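Local coordinates for probable mannosyltransferase KTR4 (Saccharomyces cerevisiae, PDB 5A07), which is a probable mannosyltransferase of the GT-A fold family that holds guanosine-5'-diphosphate and a manganese ion in its pocket, at residues Glu67-Asn72 with Asn299-Lys304; Leu81-Glu86 with Cys387-Ala392; Cys239-Asp244 with Arg375-His380; Leu260-Ser265 with His316-Phe321. All coordinates share one frame; numbering follows the deposited sequence.

Contact 1 (Glu67-Asn72 with Asn299-Lys304); sequences EVLAEN and NSQNPK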
loop_
_atom_site.group_PDB
_atom_site.type_symbol
_atom_site.label_atom_id
_atom_site.label_comp_id
_atom_site.label_asym_id
_atom_site.label_seq_id
_atom_site.Cartn_x
_atom_site.Cartn_y
_atom_site.Cartn_z
ATOM N N GLU B 67 20.230 -0.350 18.656
ATOM C CA GLU B 67 19.578 0.579 19.545
ATOM C C GLU B 67 18.424 1.280 18.826
ATOM O O GLU B 67 17.410 1.541 19.418
ATOM C CB GLU B 67 20.573 1.643 19.987
ATOM C CG GLU B 67 21.653 1.069 20.925
ATOM C CD GLU B 67 22.725 2.120 21.344
ATOM O OE1 GLU B 67 22.816 3.233 20.730
ATOM O OE2 GLU B 67 23.479 1.818 22.304
ATOM N N VAL B 68 18.644 1.629 17.584
ATOM C CA VAL B 68 17.573 2.235 16.749
ATOM C C VAL B 68 16.351 1.284 16.721
ATOM O O VAL B 68 15.202 1.686 16.943
ATOM C CB VAL B 68 18.122 2.480 15.323
ATOM C CG1 VAL B 68 16.989 2.848 14.386
ATOM C CG2 VAL B 68 19.104 3.618 15.351
ATOM N N LEU B 69 16.597 -0.003 16.454
ATOM C CA LEU B 69 15.525 -0.949 16.382
ATOM C C LEU B 69 14.789 -0.945 17.722
ATOM O O LEU B 69 13.570 -0.983 17.783
ATOM C CB LEU B 69 16.079 -2.333 16.029
ATOM C CG LEU B 69 15.005 -3.422 16.038
ATOM C CD1 LEU B 69 13.920 -3.160 14.997
ATOM C CD2 LEU B 69 15.653 -4.792 15.806
ATOM N N ALA B 70 15.514 -0.968 18.844
ATOM C CA ALA B 70 14.837 -1.049 20.146
ATOM C C ALA B 70 13.963 0.168 20.389
ATOM O O ALA B 70 12.874 0.085 20.929
ATOM C CB ALA B 70 15.861 -1.184 21.293
ATOM N N GLU B 71 14.496 1.342 20.051
ATOM C CA GLU B 71 13.738 2.588 20.288
ATOM C C GLU B 71 12.498 2.665 19.352
ATOM O O GLU B 71 11.472 3.147 19.761
ATOM C CB GLU B 71 14.644 3.822 20.045
ATOM C CG GLU B 71 15.561 4.031 21.253
ATOM C CD GLU B 71 16.540 5.256 21.182
ATOM O OE1 GLU B 71 16.038 6.369 21.083
ATOM O OE2 GLU B 71 17.798 5.103 21.319
ATOM N N ASN B 72 12.654 2.165 18.119
ATOM C CA ASN B 72 11.559 2.127 17.100
ATOM C C ASN B 72 10.453 1.169 17.596
ATOM O O ASN B 72 9.290 1.497 17.484
ATOM C CB ASN B 72 12.077 1.740 15.715
ATOM C CG ASN B 72 12.886 2.844 15.081
ATOM O OD1 ASN B 72 12.870 3.952 15.599
ATOM N ND2 ASN B 72 13.450 2.614 13.894
ATOM N N ASN B 299 18.082 5.847 7.130
ATOM C CA ASN B 299 19.083 4.817 6.965
ATOM C C ASN B 299 19.433 4.179 8.275
ATOM O O ASN B 299 20.309 3.296 8.345
ATOM C CB ASN B 299 20.373 5.424 6.349
ATOM C CG ASN B 299 20.908 6.594 7.157
ATOM O OD1 ASN B 299 20.179 7.496 7.522
ATOM N ND2 ASN B 299 22.196 6.590 7.406
ATOM N N SER B 300 18.727 4.536 9.336
ATOM C CA SER B 300 19.182 4.145 10.657
ATOM C C SER B 300 18.850 2.743 11.175
ATOM O O SER B 300 19.557 2.245 12.072
ATOM C CB SER B 300 18.728 5.184 11.689
ATOM O OG SER B 300 17.323 5.295 11.806
ATOM N N GLN B 301 17.729 2.149 10.717
ATOM C CA GLN B 301 17.379 0.857 11.169
ATOM C C GLN B 301 17.963 -0.221 10.294
ATOM O O GLN B 301 18.407 -1.219 10.843
ATOM C CB GLN B 301 15.857 0.668 11.181
ATOM C CG GLN B 301 15.404 -0.639 11.795
ATOM C CD GLN B 301 13.882 -0.638 12.018
ATOM O OE1 GLN B 301 13.362 0.075 12.879
ATOM N NE2 GLN B 301 13.173 -1.438 11.246
ATOM N N ASN B 302 17.918 -0.045 8.984
ATOM C CA ASN B 302 18.457 -0.987 7.974
ATOM C C ASN B 302 19.392 -0.265 7.006
ATOM O O ASN B 302 19.086 -0.081 5.827
ATOM C CB ASN B 302 17.342 -1.650 7.164
ATOM C CG ASN B 302 16.541 -2.576 7.980
ATOM O OD1 ASN B 302 17.075 -3.477 8.611
ATOM N ND2 ASN B 302 15.294 -2.307 8.092
ATOM N N PRO B 303 20.606 0.095 7.497
ATOM C CA PRO B 303 21.530 0.859 6.686
ATOM C C PRO B 303 21.984 0.109 5.428
ATOM O O PRO B 303 22.303 0.747 4.413
ATOM C CB PRO B 303 22.726 1.102 7.641
ATOM C CG PRO B 303 22.535 0.191 8.795
ATOM C CD PRO B 303 21.054 -0.018 8.895
ATOM N N LYS B 304 21.992 -1.193 5.483
ATOM C CA LYS B 304 22.411 -1.960 4.281
ATOM C C LYS B 304 21.416 -1.858 3.190
ATOM O O LYS B 304 21.784 -1.905 2.005
ATOM C CB LYS B 304 22.575 -3.429 4.600
ATOM C CG LYS B 304 23.624 -3.742 5.632
ATOM C CD LYS B 304 23.350 -5.151 6.157
ATOM C CE LYS B 304 24.319 -6.167 5.613
ATOM N NZ LYS B 304 25.191 -6.540 6.765
HETATM O O HOH W 1 14.755 4.370 12.052
#
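Ser300 meets Val68 in two ways. Its carbonyl oxygen faces the isopropyl group of the valine, 3.5 Å from Ser300 O to Val68 CG1, with CB and CG2 almost as close. Ser300 O is buried by the contact and has no hydrogen-bonding partner in the model. The hydroxyl, Ser300 OG, lies 3.6 Å from the same Val68 CG1. Ser300 OG is paired with Asp298 and also receives a hydrogen bond from a water, 2.7 Å from OG to the water oxygen; the water in turn accepts one from Asn72 ND2. At Gln301, CG lies anti to the backbone N (chi1 -174°) and the extended chain carries the amide toward helix 65-80. Val68 CG1 packs on its base, 3.8 Å from Gln301 CA, and Leu69 CD1 touches the amide carbon, Gln301 CD, at 3.9 Å. Beyond these, Asn72 ND2 donates to Gln301 OE1 at 2.7 Å with an almost straight N-H...O (177°). The acceptor lies in the Asn72 amide plane, although the two amide planes are turned 52° apart. Asn72 OD1 is taken by Arg423, and Gln301 NE2 by the carbonyls of Asn414 and Asn416. Both amides therefore have their N and O ends committed, which defines their flip and joins the first turns of the helix to the loop through a directed polar link beside the packing of Val68 and Leu69 on Ser300 and the Gln301 chain.

Contact 2 (Leu81-Glu86 with Cys387-Ala392); sequences LQEISE and CPTCPA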
loop_
_atom_site.group_PDB
_atom_site.type_symbol
_atom_site.label_atom_id
_atom_site.label_comp_id
_atom_site.label_asym_id
_atom_site.label_seq_id
_atom_site.Cartn_x
_atom_site.Cartn_y
_atom_site.Cartn_z
ATOM N N LEU B 81 -0.369 0.078 21.746
ATOM C CA LEU B 81 -0.987 -0.117 23.075
ATOM C C LEU B 81 -1.792 1.013 23.549
ATOM O O LEU B 81 -2.493 0.887 24.534
ATOM C CB LEU B 81 0.023 -0.552 24.159
ATOM C CG LEU B 81 0.874 -1.754 23.830
ATOM C CD1 LEU B 81 1.798 -2.044 25.025
ATOM C CD2 LEU B 81 0.054 -2.971 23.438
ATOM N N GLN B 82 -1.918 2.082 22.780
ATOM C CA GLN B 82 -2.856 3.193 23.169
ATOM C C GLN B 82 -4.272 2.754 22.860
ATOM O O GLN B 82 -4.563 2.234 21.769
ATOM C CB GLN B 82 -2.487 4.432 22.344
ATOM C CG GLN B 82 -3.346 5.672 22.472
ATOM C CD GLN B 82 -2.917 6.792 21.440
ATOM O OE1 GLN B 82 -1.821 6.789 20.829
ATOM N NE2 GLN B 82 -3.826 7.710 21.211
ATOM N N GLU B 83 -5.184 2.975 23.796
ATOM C CA GLU B 83 -6.597 2.697 23.560
ATOM C C GLU B 83 -7.150 3.643 22.498
ATOM O O GLU B 83 -7.083 4.843 22.671
ATOM C CB GLU B 83 -7.425 2.891 24.844
ATOM C CG GLU B 83 -7.061 1.835 25.849
ATOM C CD GLU B 83 -7.731 2.092 27.214
ATOM O OE1 GLU B 83 -8.661 2.886 27.310
ATOM O OE2 GLU B 83 -7.301 1.513 28.177
ATOM N N ILE B 84 -7.672 3.112 21.414
ATOM C CA ILE B 84 -8.342 3.915 20.408
ATOM C C ILE B 84 -9.686 3.306 20.054
ATOM O O ILE B 84 -9.996 2.185 20.441
ATOM C CB ILE B 84 -7.482 4.023 19.121
ATOM C CG1 ILE B 84 -7.360 2.650 18.441
ATOM C CG2 ILE B 84 -6.113 4.549 19.439
ATOM C CD1 ILE B 84 -6.672 2.711 17.077
ATOM N N SER B 85 -10.467 4.075 19.330
ATOM C CA SER B 85 -11.723 3.579 18.787
ATOM C C SER B 85 -11.963 3.964 17.328
ATOM O O SER B 85 -11.943 3.078 16.471
ATOM C CB SER B 85 -12.910 3.993 19.635
ATOM O OG SER B 85 -12.832 5.327 19.716
ATOM N N GLU B 86 -12.182 5.241 17.059
ATOM C CA GLU B 86 -12.479 5.737 15.747
ATOM C C GLU B 86 -11.794 7.054 15.517
ATOM O O GLU B 86 -11.407 7.678 16.459
ATOM C CB GLU B 86 -13.961 6.100 15.612
ATOM C CG GLU B 86 -14.932 5.146 16.105
ATOM C CD GLU B 86 -16.300 5.576 15.675
ATOM O OE1 GLU B 86 -16.805 6.599 16.174
ATOM O OE2 GLU B 86 -16.860 4.903 14.833
ATOM N N CYS B 387 -2.816 -4.744 14.918
ATOM C CA CYS B 387 -3.795 -5.164 15.920
ATOM C C CYS B 387 -3.898 -4.094 17.013
ATOM O O CYS B 387 -3.027 -4.052 17.895
ATOM C CB CYS B 387 -3.389 -6.499 16.532
ATOM S SG CYS B 387 -4.724 -7.112 17.626
ATOM N N PRO B 388 -4.896 -3.182 16.921
ATOM C CA PRO B 388 -4.914 -2.065 17.865
ATOM C C PRO B 388 -5.486 -2.469 19.226
ATOM O O PRO B 388 -5.984 -3.615 19.377
ATOM C CB PRO B 388 -5.860 -1.058 17.191
ATOM C CG PRO B 388 -6.806 -1.935 16.389
ATOM C CD PRO B 388 -5.976 -3.060 15.896
ATOM N N THR B 389 -5.496 -1.507 20.152
ATOM C CA THR B 389 -5.993 -1.703 21.475
ATOM C C THR B 389 -7.304 -0.930 21.656
ATOM O O THR B 389 -7.414 0.227 21.211
ATOM C CB THR B 389 -4.948 -1.195 22.478
ATOM O OG1 THR B 389 -3.779 -2.012 22.428
ATOM C CG2 THR B 389 -5.517 -1.196 23.916
ATOM N N CYS B 390 -8.311 -1.599 22.234
ATOM C CA CYS B 390 -9.615 -1.015 22.539
ATOM C C CYS B 390 -9.694 -0.581 24.018
ATOM O O CYS B 390 -8.966 -1.133 24.850
ATOM C CB CYS B 390 -10.721 -2.089 22.376
ATOM S SG CYS B 390 -10.775 -2.658 20.673
ATOM N N PRO B 391 -10.605 0.328 24.338
ATOM C CA PRO B 391 -10.953 0.592 25.746
ATOM C C PRO B 391 -11.497 -0.644 26.398
ATOM O O PRO B 391 -12.047 -1.518 25.733
ATOM C CB PRO B 391 -12.058 1.668 25.657
ATOM C CG PRO B 391 -11.887 2.300 24.317
ATOM C CD PRO B 391 -11.385 1.193 23.421
ATOM N N ALA B 392 -11.322 -0.745 27.710
ATOM C CA ALA B 392 -11.704 -1.962 28.468
ATOM C C ALA B 392 -13.143 -2.391 28.289
ATOM O O ALA B 392 -13.424 -3.588 28.255
ATOM C CB ALA B 392 -11.390 -1.808 29.972
HETATM O O HOH W 2 -4.025 0.952 19.435
HETATM O O HOH W 3 -10.476 1.719 29.108
#
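The flat carboxylate of Glu83 meets Pro391 at its OE1 side, 3.6 Å from Pro391 CA, and a water bridges that same oxygen to the backbone N of Ala392. Of the two proline rings, Pro391 offers CD to the carbonyl oxygen Ile84 O at 3.4 Å, and Pro388 offers CB to Ile84 CD1 at 3.9 Å, the isoleucine crossing it at about a right angle. The planar carbonyl of Thr389 is approached by Ile84 N, tilted 23° from its plane, in the one direct hydrogen bond between the segments: 2.9 Å from Ile84 N to Thr389 O, nearly straight. A second water links Gln82 O to Thr389 N, so the backbone of Thr389 is held to the other segment through both its N and its O. The threonine side chain lies against Leu81 and Glu83. With OG1 beside the backbone N and CG2 anti to it (chi1 -67°), OG1 lies 3.4 Å from Leu81 CA and is hydrogen-bonded to Leu80 O, while CG2 packs 3.9 Å from Glu83 CG. The segments are both irregular. Residues 81-86 leave the end of helix 65-80; the loop 387-392 follows strand 384-386, and its first residue, Cys387, is tied by a disulfide to Cys401. Gln82 reaches Arg375, in the loop between strands 371-373 and 379-381.

Contact 3 (Cys239-Asp244 with Arg375-His380); sequences CKINYD and RDIGYH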
loop_
_atom_site.group_PDB
_atom_site.type_symbol
_atom_site.label_atom_id
_atom_site.label_comp_id
_atom_site.label_asym_id
_atom_site.label_seq_id
_atom_site.Cartn_x
_atom_site.Cartn_y
_atom_site.Cartn_z
ATOM N N CYS B 239 -11.606 -5.926 13.511
ATOM C CA CYS B 239 -12.261 -4.907 14.272
ATOM C C CYS B 239 -13.362 -4.252 13.503
ATOM O O CYS B 239 -13.215 -3.922 12.328
ATOM C CB CYS B 239 -11.243 -3.825 14.692
ATOM S SG CYS B 239 -9.781 -4.440 15.523
ATOM N N LYS B 240 -14.456 -3.985 14.194
ATOM C CA LYS B 240 -15.587 -3.353 13.566
ATOM C C LYS B 240 -15.301 -1.894 13.190
ATOM O O LYS B 240 -14.822 -1.112 14.005
ATOM C CB LYS B 240 -16.777 -3.373 14.502
ATOM C CG LYS B 240 -17.384 -4.762 14.585
ATOM C CD LYS B 240 -18.808 -4.754 15.092
ATOM C CE LYS B 240 -19.100 -6.089 15.798
ATOM N NZ LYS B 240 -18.815 -5.886 17.231
ATOM N N ILE B 241 -15.725 -1.555 11.993
ATOM C CA ILE B 241 -15.588 -0.217 11.454
ATOM C C ILE B 241 -16.972 0.324 11.194
ATOM O O ILE B 241 -17.669 -0.153 10.293
ATOM C CB ILE B 241 -14.772 -0.218 10.169
ATOM C CG1 ILE B 241 -13.400 -0.791 10.463
ATOM C CG2 ILE B 241 -14.696 1.218 9.554
ATOM C CD1 ILE B 241 -12.502 0.117 11.325
ATOM N N ASN B 242 -17.367 1.325 11.988
ATOM C CA ASN B 242 -18.733 1.832 12.008
ATOM C C ASN B 242 -18.944 3.240 11.375
ATOM O O ASN B 242 -19.876 3.954 11.711
ATOM C CB ASN B 242 -19.229 1.811 13.448
ATOM C CG ASN B 242 -19.505 0.411 13.897
ATOM O OD1 ASN B 242 -20.153 -0.343 13.208
ATOM N ND2 ASN B 242 -19.025 0.063 15.034
ATOM N N TYR B 243 -18.074 3.607 10.473
ATOM C CA TYR B 243 -18.196 4.796 9.656
ATOM C C TYR B 243 -17.833 4.412 8.253
ATOM O O TYR B 243 -17.082 3.463 8.035
ATOM C CB TYR B 243 -17.292 5.937 10.147
ATOM C CG TYR B 243 -15.811 5.604 10.194
ATOM C CD1 TYR B 243 -15.290 4.930 11.255
ATOM C CD2 TYR B 243 -14.984 5.935 9.129
ATOM C CE1 TYR B 243 -13.958 4.593 11.299
ATOM C CE2 TYR B 243 -13.672 5.608 9.151
ATOM C CZ TYR B 243 -13.151 4.944 10.239
ATOM O OH TYR B 243 -11.853 4.608 10.286
ATOM N N ASP B 244 -18.360 5.162 7.304
ATOM C CA ASP B 244 -18.062 4.996 5.857
ATOM C C ASP B 244 -16.641 5.467 5.562
ATOM O O ASP B 244 -16.314 6.630 5.726
ATOM C CB ASP B 244 -19.081 5.773 5.052
ATOM C CG ASP B 244 -18.994 5.542 3.553
ATOM O OD1 ASP B 244 -17.881 5.517 2.976
ATOM O OD2 ASP B 244 -20.055 5.345 2.928
ATOM N N ARG B 375 -5.269 3.203 11.874
ATOM C CA ARG B 375 -4.885 2.484 13.084
ATOM C C ARG B 375 -5.996 1.535 13.533
ATOM O O ARG B 375 -5.713 0.461 14.097
ATOM C CB ARG B 375 -4.525 3.474 14.219
ATOM C CG ARG B 375 -3.221 4.228 13.949
ATOM C CD ARG B 375 -3.045 5.347 14.962
ATOM N NE ARG B 375 -2.732 4.837 16.319
ATOM C CZ ARG B 375 -2.609 5.610 17.394
ATOM N NH1 ARG B 375 -2.721 6.959 17.291
ATOM N NH2 ARG B 375 -2.374 5.067 18.569
ATOM N N ASP B 376 -7.228 1.932 13.308
ATOM C CA ASP B 376 -8.377 1.213 13.805
ATOM C C ASP B 376 -8.713 -0.033 12.989
ATOM O O ASP B 376 -9.558 -0.840 13.465
ATOM C CB ASP B 376 -9.648 2.122 13.924
ATOM C CG ASP B 376 -9.985 2.894 12.611
ATOM O OD1 ASP B 376 -9.078 3.152 11.720
ATOM O OD2 ASP B 376 -11.159 3.316 12.446
ATOM N N ILE B 377 -8.140 -0.166 11.784
ATOM C CA ILE B 377 -8.461 -1.316 10.915
ATOM C C ILE B 377 -7.526 -2.452 11.304
ATOM O O ILE B 377 -6.387 -2.547 10.851
ATOM C CB ILE B 377 -8.473 -0.989 9.416
ATOM C CG1 ILE B 377 -9.506 0.089 9.166
ATOM C CG2 ILE B 377 -8.767 -2.303 8.682
ATOM C CD1 ILE B 377 -9.637 0.475 7.710
ATOM N N GLY B 378 -8.003 -3.302 12.217
ATOM C CA GLY B 378 -7.265 -4.464 12.620
ATOM C C GLY B 378 -7.170 -5.429 11.390
ATOM O O GLY B 378 -8.199 -5.732 10.769
ATOM N N TYR B 379 -5.985 -5.847 11.027
ATOM C CA TYR B 379 -5.788 -6.490 9.729
ATOM C C TYR B 379 -4.585 -7.387 9.713
ATOM O O TYR B 379 -3.506 -7.075 10.335
ATOM C CB TYR B 379 -5.496 -5.433 8.657
ATOM C CG TYR B 379 -5.133 -6.015 7.312
ATOM C CD1 TYR B 379 -6.133 -6.338 6.426
ATOM C CD2 TYR B 379 -3.823 -6.026 6.860
ATOM C CE1 TYR B 379 -5.827 -6.791 5.130
ATOM C CE2 TYR B 379 -3.470 -6.481 5.608
ATOM C CZ TYR B 379 -4.513 -6.904 4.735
ATOM O OH TYR B 379 -4.243 -7.297 3.449
ATOM N N HIS B 380 -4.705 -8.530 9.045
ATOM C CA HIS B 380 -3.537 -9.437 8.860
ATOM C C HIS B 380 -3.443 -9.957 7.474
ATOM O O HIS B 380 -4.457 -10.376 6.909
ATOM C CB HIS B 380 -3.639 -10.572 9.858
ATOM C CG HIS B 380 -2.790 -11.761 9.557
ATOM N ND1 HIS B 380 -3.303 -12.919 9.014
ATOM C CD2 HIS B 380 -1.478 -11.996 9.756
ATOM C CE1 HIS B 380 -2.340 -13.837 8.926
ATOM N NE2 HIS B 380 -1.219 -13.291 9.364
HETATM O O HOH W 4 -10.815 -4.407 11.208
#
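Tyr243 and Asp376 come from opposite directions, the carboxylate meeting the phenol ring at its edge and nearly coplanar with it (2° apart). Tyr243 OH donates to the syn lone pair of Asp376 OD2 at 2.6 Å, and the same oxygen lies 3.3 Å from Tyr243 CE1. Asp376 OD1 has a hydrogen-bonding partner beyond the two segments, so both carboxylate oxygens are engaged, which should hold the group in the ring plane. Ile241 stands across this pair: its CG2 covers one ring face of Tyr243 toward the rim, and its side chain crosses those of Asp376 and Ile377 at about right angles, with CD1 3.7 Å from Ile377 CG1. The contact lies at one end of the small antiparallel sheet of strands 236-237, 379-381 and 384-386. Here 239-244 runs out of the first strand toward helix 245-251, which Asp244 caps through Gln247 N, and 375-380 leads into the second. At the strand end of the contact, Cys239 turns its CB onto the backbone, 3.6 Å from Asp376 O, and its SG lies 3.8 Å from Gly378 CA. That sulfur is bonded to Cys397. A water accepts from Cys239 N and donates to Gly378 O, bridging the two backbones beside the disulfide.

Contact 4 (Leu260-Ser265 with His316-Phe321); sequences LNLYDS and HFWTNF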
loop_
_atom_site.group_PDB
_atom_site.type_symbol
_atom_site.label_atom_id
_atom_site.label_comp_id
_atom_site.label_asym_id
_atom_site.label_seq_id
_atom_site.Cartn_x
_atom_site.Cartn_y
_atom_site.Cartn_z
ATOM N N LEU B 260 -0.108 -1.046 7.289
ATOM C CA LEU B 260 1.155 -1.626 7.581
ATOM C C LEU B 260 2.233 -0.942 6.692
ATOM O O LEU B 260 1.950 -0.575 5.559
ATOM C CB LEU B 260 1.147 -3.171 7.339
ATOM C CG LEU B 260 0.338 -3.907 8.416
ATOM C CD1 LEU B 260 -0.092 -5.314 8.005
ATOM C CD2 LEU B 260 1.124 -3.928 9.732
ATOM N N ASN B 261 3.450 -0.828 7.200
ATOM C CA ASN B 261 4.499 0.022 6.587
ATOM C C ASN B 261 5.808 -0.713 6.814
ATOM O O ASN B 261 6.211 -0.899 7.943
ATOM C CB ASN B 261 4.425 1.363 7.353
ATOM C CG ASN B 261 5.210 2.468 6.714
ATOM O OD1 ASN B 261 6.424 2.336 6.424
ATOM N ND2 ASN B 261 4.539 3.605 6.535
ATOM N N LEU B 262 6.463 -1.139 5.747
ATOM C CA LEU B 262 7.539 -2.088 5.790
ATOM C C LEU B 262 8.771 -1.658 4.961
ATOM O O LEU B 262 8.686 -0.882 4.031
ATOM C CB LEU B 262 7.101 -3.458 5.176
ATOM C CG LEU B 262 5.855 -4.185 5.707
ATOM C CD1 LEU B 262 5.639 -5.513 4.953
ATOM C CD2 LEU B 262 6.003 -4.426 7.184
ATOM N N TYR B 263 9.856 -2.299 5.275
ATOM C CA TYR B 263 11.046 -2.303 4.454
ATOM C C TYR B 263 10.821 -3.349 3.342
ATOM O O TYR B 263 10.158 -4.357 3.553
ATOM C CB TYR B 263 12.276 -2.649 5.253
ATOM C CG TYR B 263 12.722 -1.530 6.145
ATOM C CD1 TYR B 263 12.120 -1.327 7.398
ATOM C CD2 TYR B 263 13.668 -0.636 5.736
ATOM C CE1 TYR B 263 12.508 -0.258 8.226
ATOM C CE2 TYR B 263 14.046 0.480 6.548
ATOM C CZ TYR B 263 13.463 0.642 7.804
ATOM O OH TYR B 263 13.798 1.740 8.598
ATOM N N ASP B 264 11.463 -3.132 2.220
ATOM C CA ASP B 264 11.432 -4.077 1.160
ATOM C C ASP B 264 12.776 -4.811 1.026
ATOM O O ASP B 264 13.771 -4.446 1.591
ATOM C CB ASP B 264 11.101 -3.367 -0.154
ATOM C CG ASP B 264 10.225 -4.246 -1.117
ATOM O OD1 ASP B 264 10.260 -5.466 -1.042
ATOM O OD2 ASP B 264 9.527 -3.716 -1.954
ATOM N N SER B 265 12.749 -5.858 0.209
ATOM C CA SER B 265 13.935 -6.596 -0.175
ATOM C C SER B 265 14.707 -5.786 -1.200
ATOM O O SER B 265 14.230 -5.557 -2.345
ATOM C CB SER B 265 13.475 -7.954 -0.754
ATOM O OG SER B 265 14.583 -8.541 -1.371
ATOM N N HIS B 316 7.925 1.256 2.483
ATOM C CA HIS B 316 6.785 1.342 1.637
ATOM C C HIS B 316 5.498 0.998 2.377
ATOM O O HIS B 316 5.528 0.268 3.363
ATOM C CB HIS B 316 6.986 0.443 0.394
ATOM C CG HIS B 316 7.123 -1.012 0.715
ATOM N ND1 HIS B 316 8.306 -1.591 1.153
ATOM C CD2 HIS B 316 6.209 -1.995 0.709
ATOM C CE1 HIS B 316 8.099 -2.875 1.371
ATOM N NE2 HIS B 316 6.844 -3.149 1.093
ATOM N N PHE B 317 4.388 1.514 1.883
ATOM C CA PHE B 317 3.073 1.087 2.380
ATOM C C PHE B 317 2.886 -0.328 1.851
ATOM O O PHE B 317 3.175 -0.593 0.694
ATOM C CB PHE B 317 1.970 1.987 1.873
ATOM C CG PHE B 317 2.264 3.443 2.107
ATOM C CD1 PHE B 317 2.321 3.922 3.409
ATOM C CD2 PHE B 317 2.491 4.310 1.052
ATOM C CE1 PHE B 317 2.692 5.247 3.666
ATOM C CE2 PHE B 317 2.812 5.616 1.294
ATOM C CZ PHE B 317 2.910 6.079 2.595
ATOM N N TRP B 318 2.342 -1.204 2.688
ATOM C CA TRP B 318 2.188 -2.602 2.285
ATOM C C TRP B 318 0.869 -2.811 1.604
ATOM O O TRP B 318 -0.177 -3.068 2.251
ATOM C CB TRP B 318 2.308 -3.487 3.503
ATOM C CG TRP B 318 2.771 -4.914 3.143
ATOM C CD1 TRP B 318 3.594 -5.279 2.136
ATOM C CD2 TRP B 318 2.437 -6.085 3.853
ATOM N NE1 TRP B 318 3.814 -6.671 2.189
ATOM C CE2 TRP B 318 3.105 -7.167 3.238
ATOM C CE3 TRP B 318 1.599 -6.346 4.924
ATOM C CZ2 TRP B 318 2.938 -8.461 3.666
ATOM C CZ3 TRP B 318 1.500 -7.652 5.381
ATOM C CH2 TRP B 318 2.178 -8.668 4.763
ATOM N N THR B 319 0.925 -2.719 0.303
ATOM C CA THR B 319 -0.260 -2.487 -0.529
ATOM C C THR B 319 -1.266 -3.647 -0.648
ATOM O O THR B 319 -2.292 -3.478 -1.277
ATOM C CB THR B 319 0.153 -2.102 -1.978
ATOM O OG1 THR B 319 1.013 -3.118 -2.483
ATOM C CG2 THR B 319 0.875 -0.712 -1.952
ATOM N N ASN B 320 -1.021 -4.825 -0.060
ATOM C CA ASN B 320 -2.080 -5.823 -0.100
ATOM C C ASN B 320 -3.393 -5.303 0.450
ATOM O O ASN B 320 -4.455 -5.786 0.103
ATOM C CB ASN B 320 -1.650 -7.160 0.491
ATOM C CG ASN B 320 -1.086 -7.067 1.904
ATOM O OD1 ASN B 320 -1.781 -6.711 2.830
ATOM N ND2 ASN B 320 0.139 -7.469 2.059
ATOM N N PHE B 321 -3.312 -4.379 1.396
ATOM C CA PHE B 321 -4.441 -3.515 1.797
ATOM C C PHE B 321 -4.117 -2.107 1.347
ATOM O O PHE B 321 -3.016 -1.639 1.578
ATOM C CB PHE B 321 -4.559 -3.487 3.328
ATOM C CG PHE B 321 -5.498 -2.392 3.863
ATOM C CD1 PHE B 321 -5.060 -1.081 3.987
ATOM C CD2 PHE B 321 -6.778 -2.660 4.157
ATOM C CE1 PHE B 321 -5.901 -0.078 4.472
ATOM C CE2 PHE B 321 -7.625 -1.691 4.607
ATOM C CZ PHE B 321 -7.206 -0.394 4.763
HETATM O O HOH W 5 -1.225 -1.221 4.349
#
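Trp318 and Leu262 make a CH-pi contact: Leu262 CD1 sits 3.3 Å from the centroid of the five-membered ring, 2° off its normal. Asn320 ND2 lies over the opposite indole face, so the ring is sandwiched between a methyl and an amide. Leu260 runs alongside Trp318, pointing the same way, and brings CD1 in plane to the ring edge, 3.7 Å from Trp318 CE3. Trp318 CG is anti to the backbone N (chi1 -155°), which lays an indole face against Leu262 and the benzo edge beside Leu260. Among polar contacts, the backbones pair antiparallel. Leu262 and His316 form a hydrogen-bonded pair, Leu262 N to His316 O at 2.9 Å and His316 N to Leu262 O at 2.7 Å. Asn261 and Phe317 form the neighbouring non-hydrogen-bonded pair, and Trp318 N donates to Leu260 O at 3.0 Å. A water links Leu260 N and Trp318 O near the type I turn 318-321. The imidazole of His316 has Asp264 OD2 over one face near the rim, the carboxylate inclined 36° to the ring, while Tyr263 O comes in at the edge, 3.3 Å from His316 CE1. His316 ND1 is taken by Thr314 O. On the other sheet face, the amide of Asn261 stands steeply against the Phe317 ring, and its OD1 accepts from Trp295. This short antiparallel pairing of strands 256-262 and 316-317 is part of the central mixed sheet of the GT-A fold. It places the Trp318 side chain about 6 Å from the bound GDP, against the ring of His381, a residue of the manganese site.

Overall arrangement
From the N terminus, helix 65-80 enters contact 1, which closes a long loop by bringing 67-72 to 299-304. The chain leaving that helix forms contact 2 with 387-392, a wider closure that crosses contact 1. Contact 3 lies within the span of contact 2, and contact 4, the shortest closure, lies within contact 3; contacts 3 and 4 both cross contact 1. Contact 4 pairs two strands of the mixed sheet near the bound GDP, and Tyr263 meets Gln301 and Asn302 of contact 1. Tyr379 joins Asn320 and Leu260, linking contacts 3 and 4. Contacts 2 and 3, centres about 11 Å apart, meet through Arg375, tying the loop after helix 65-80 to the small antiparallel sheet and C-terminal loop.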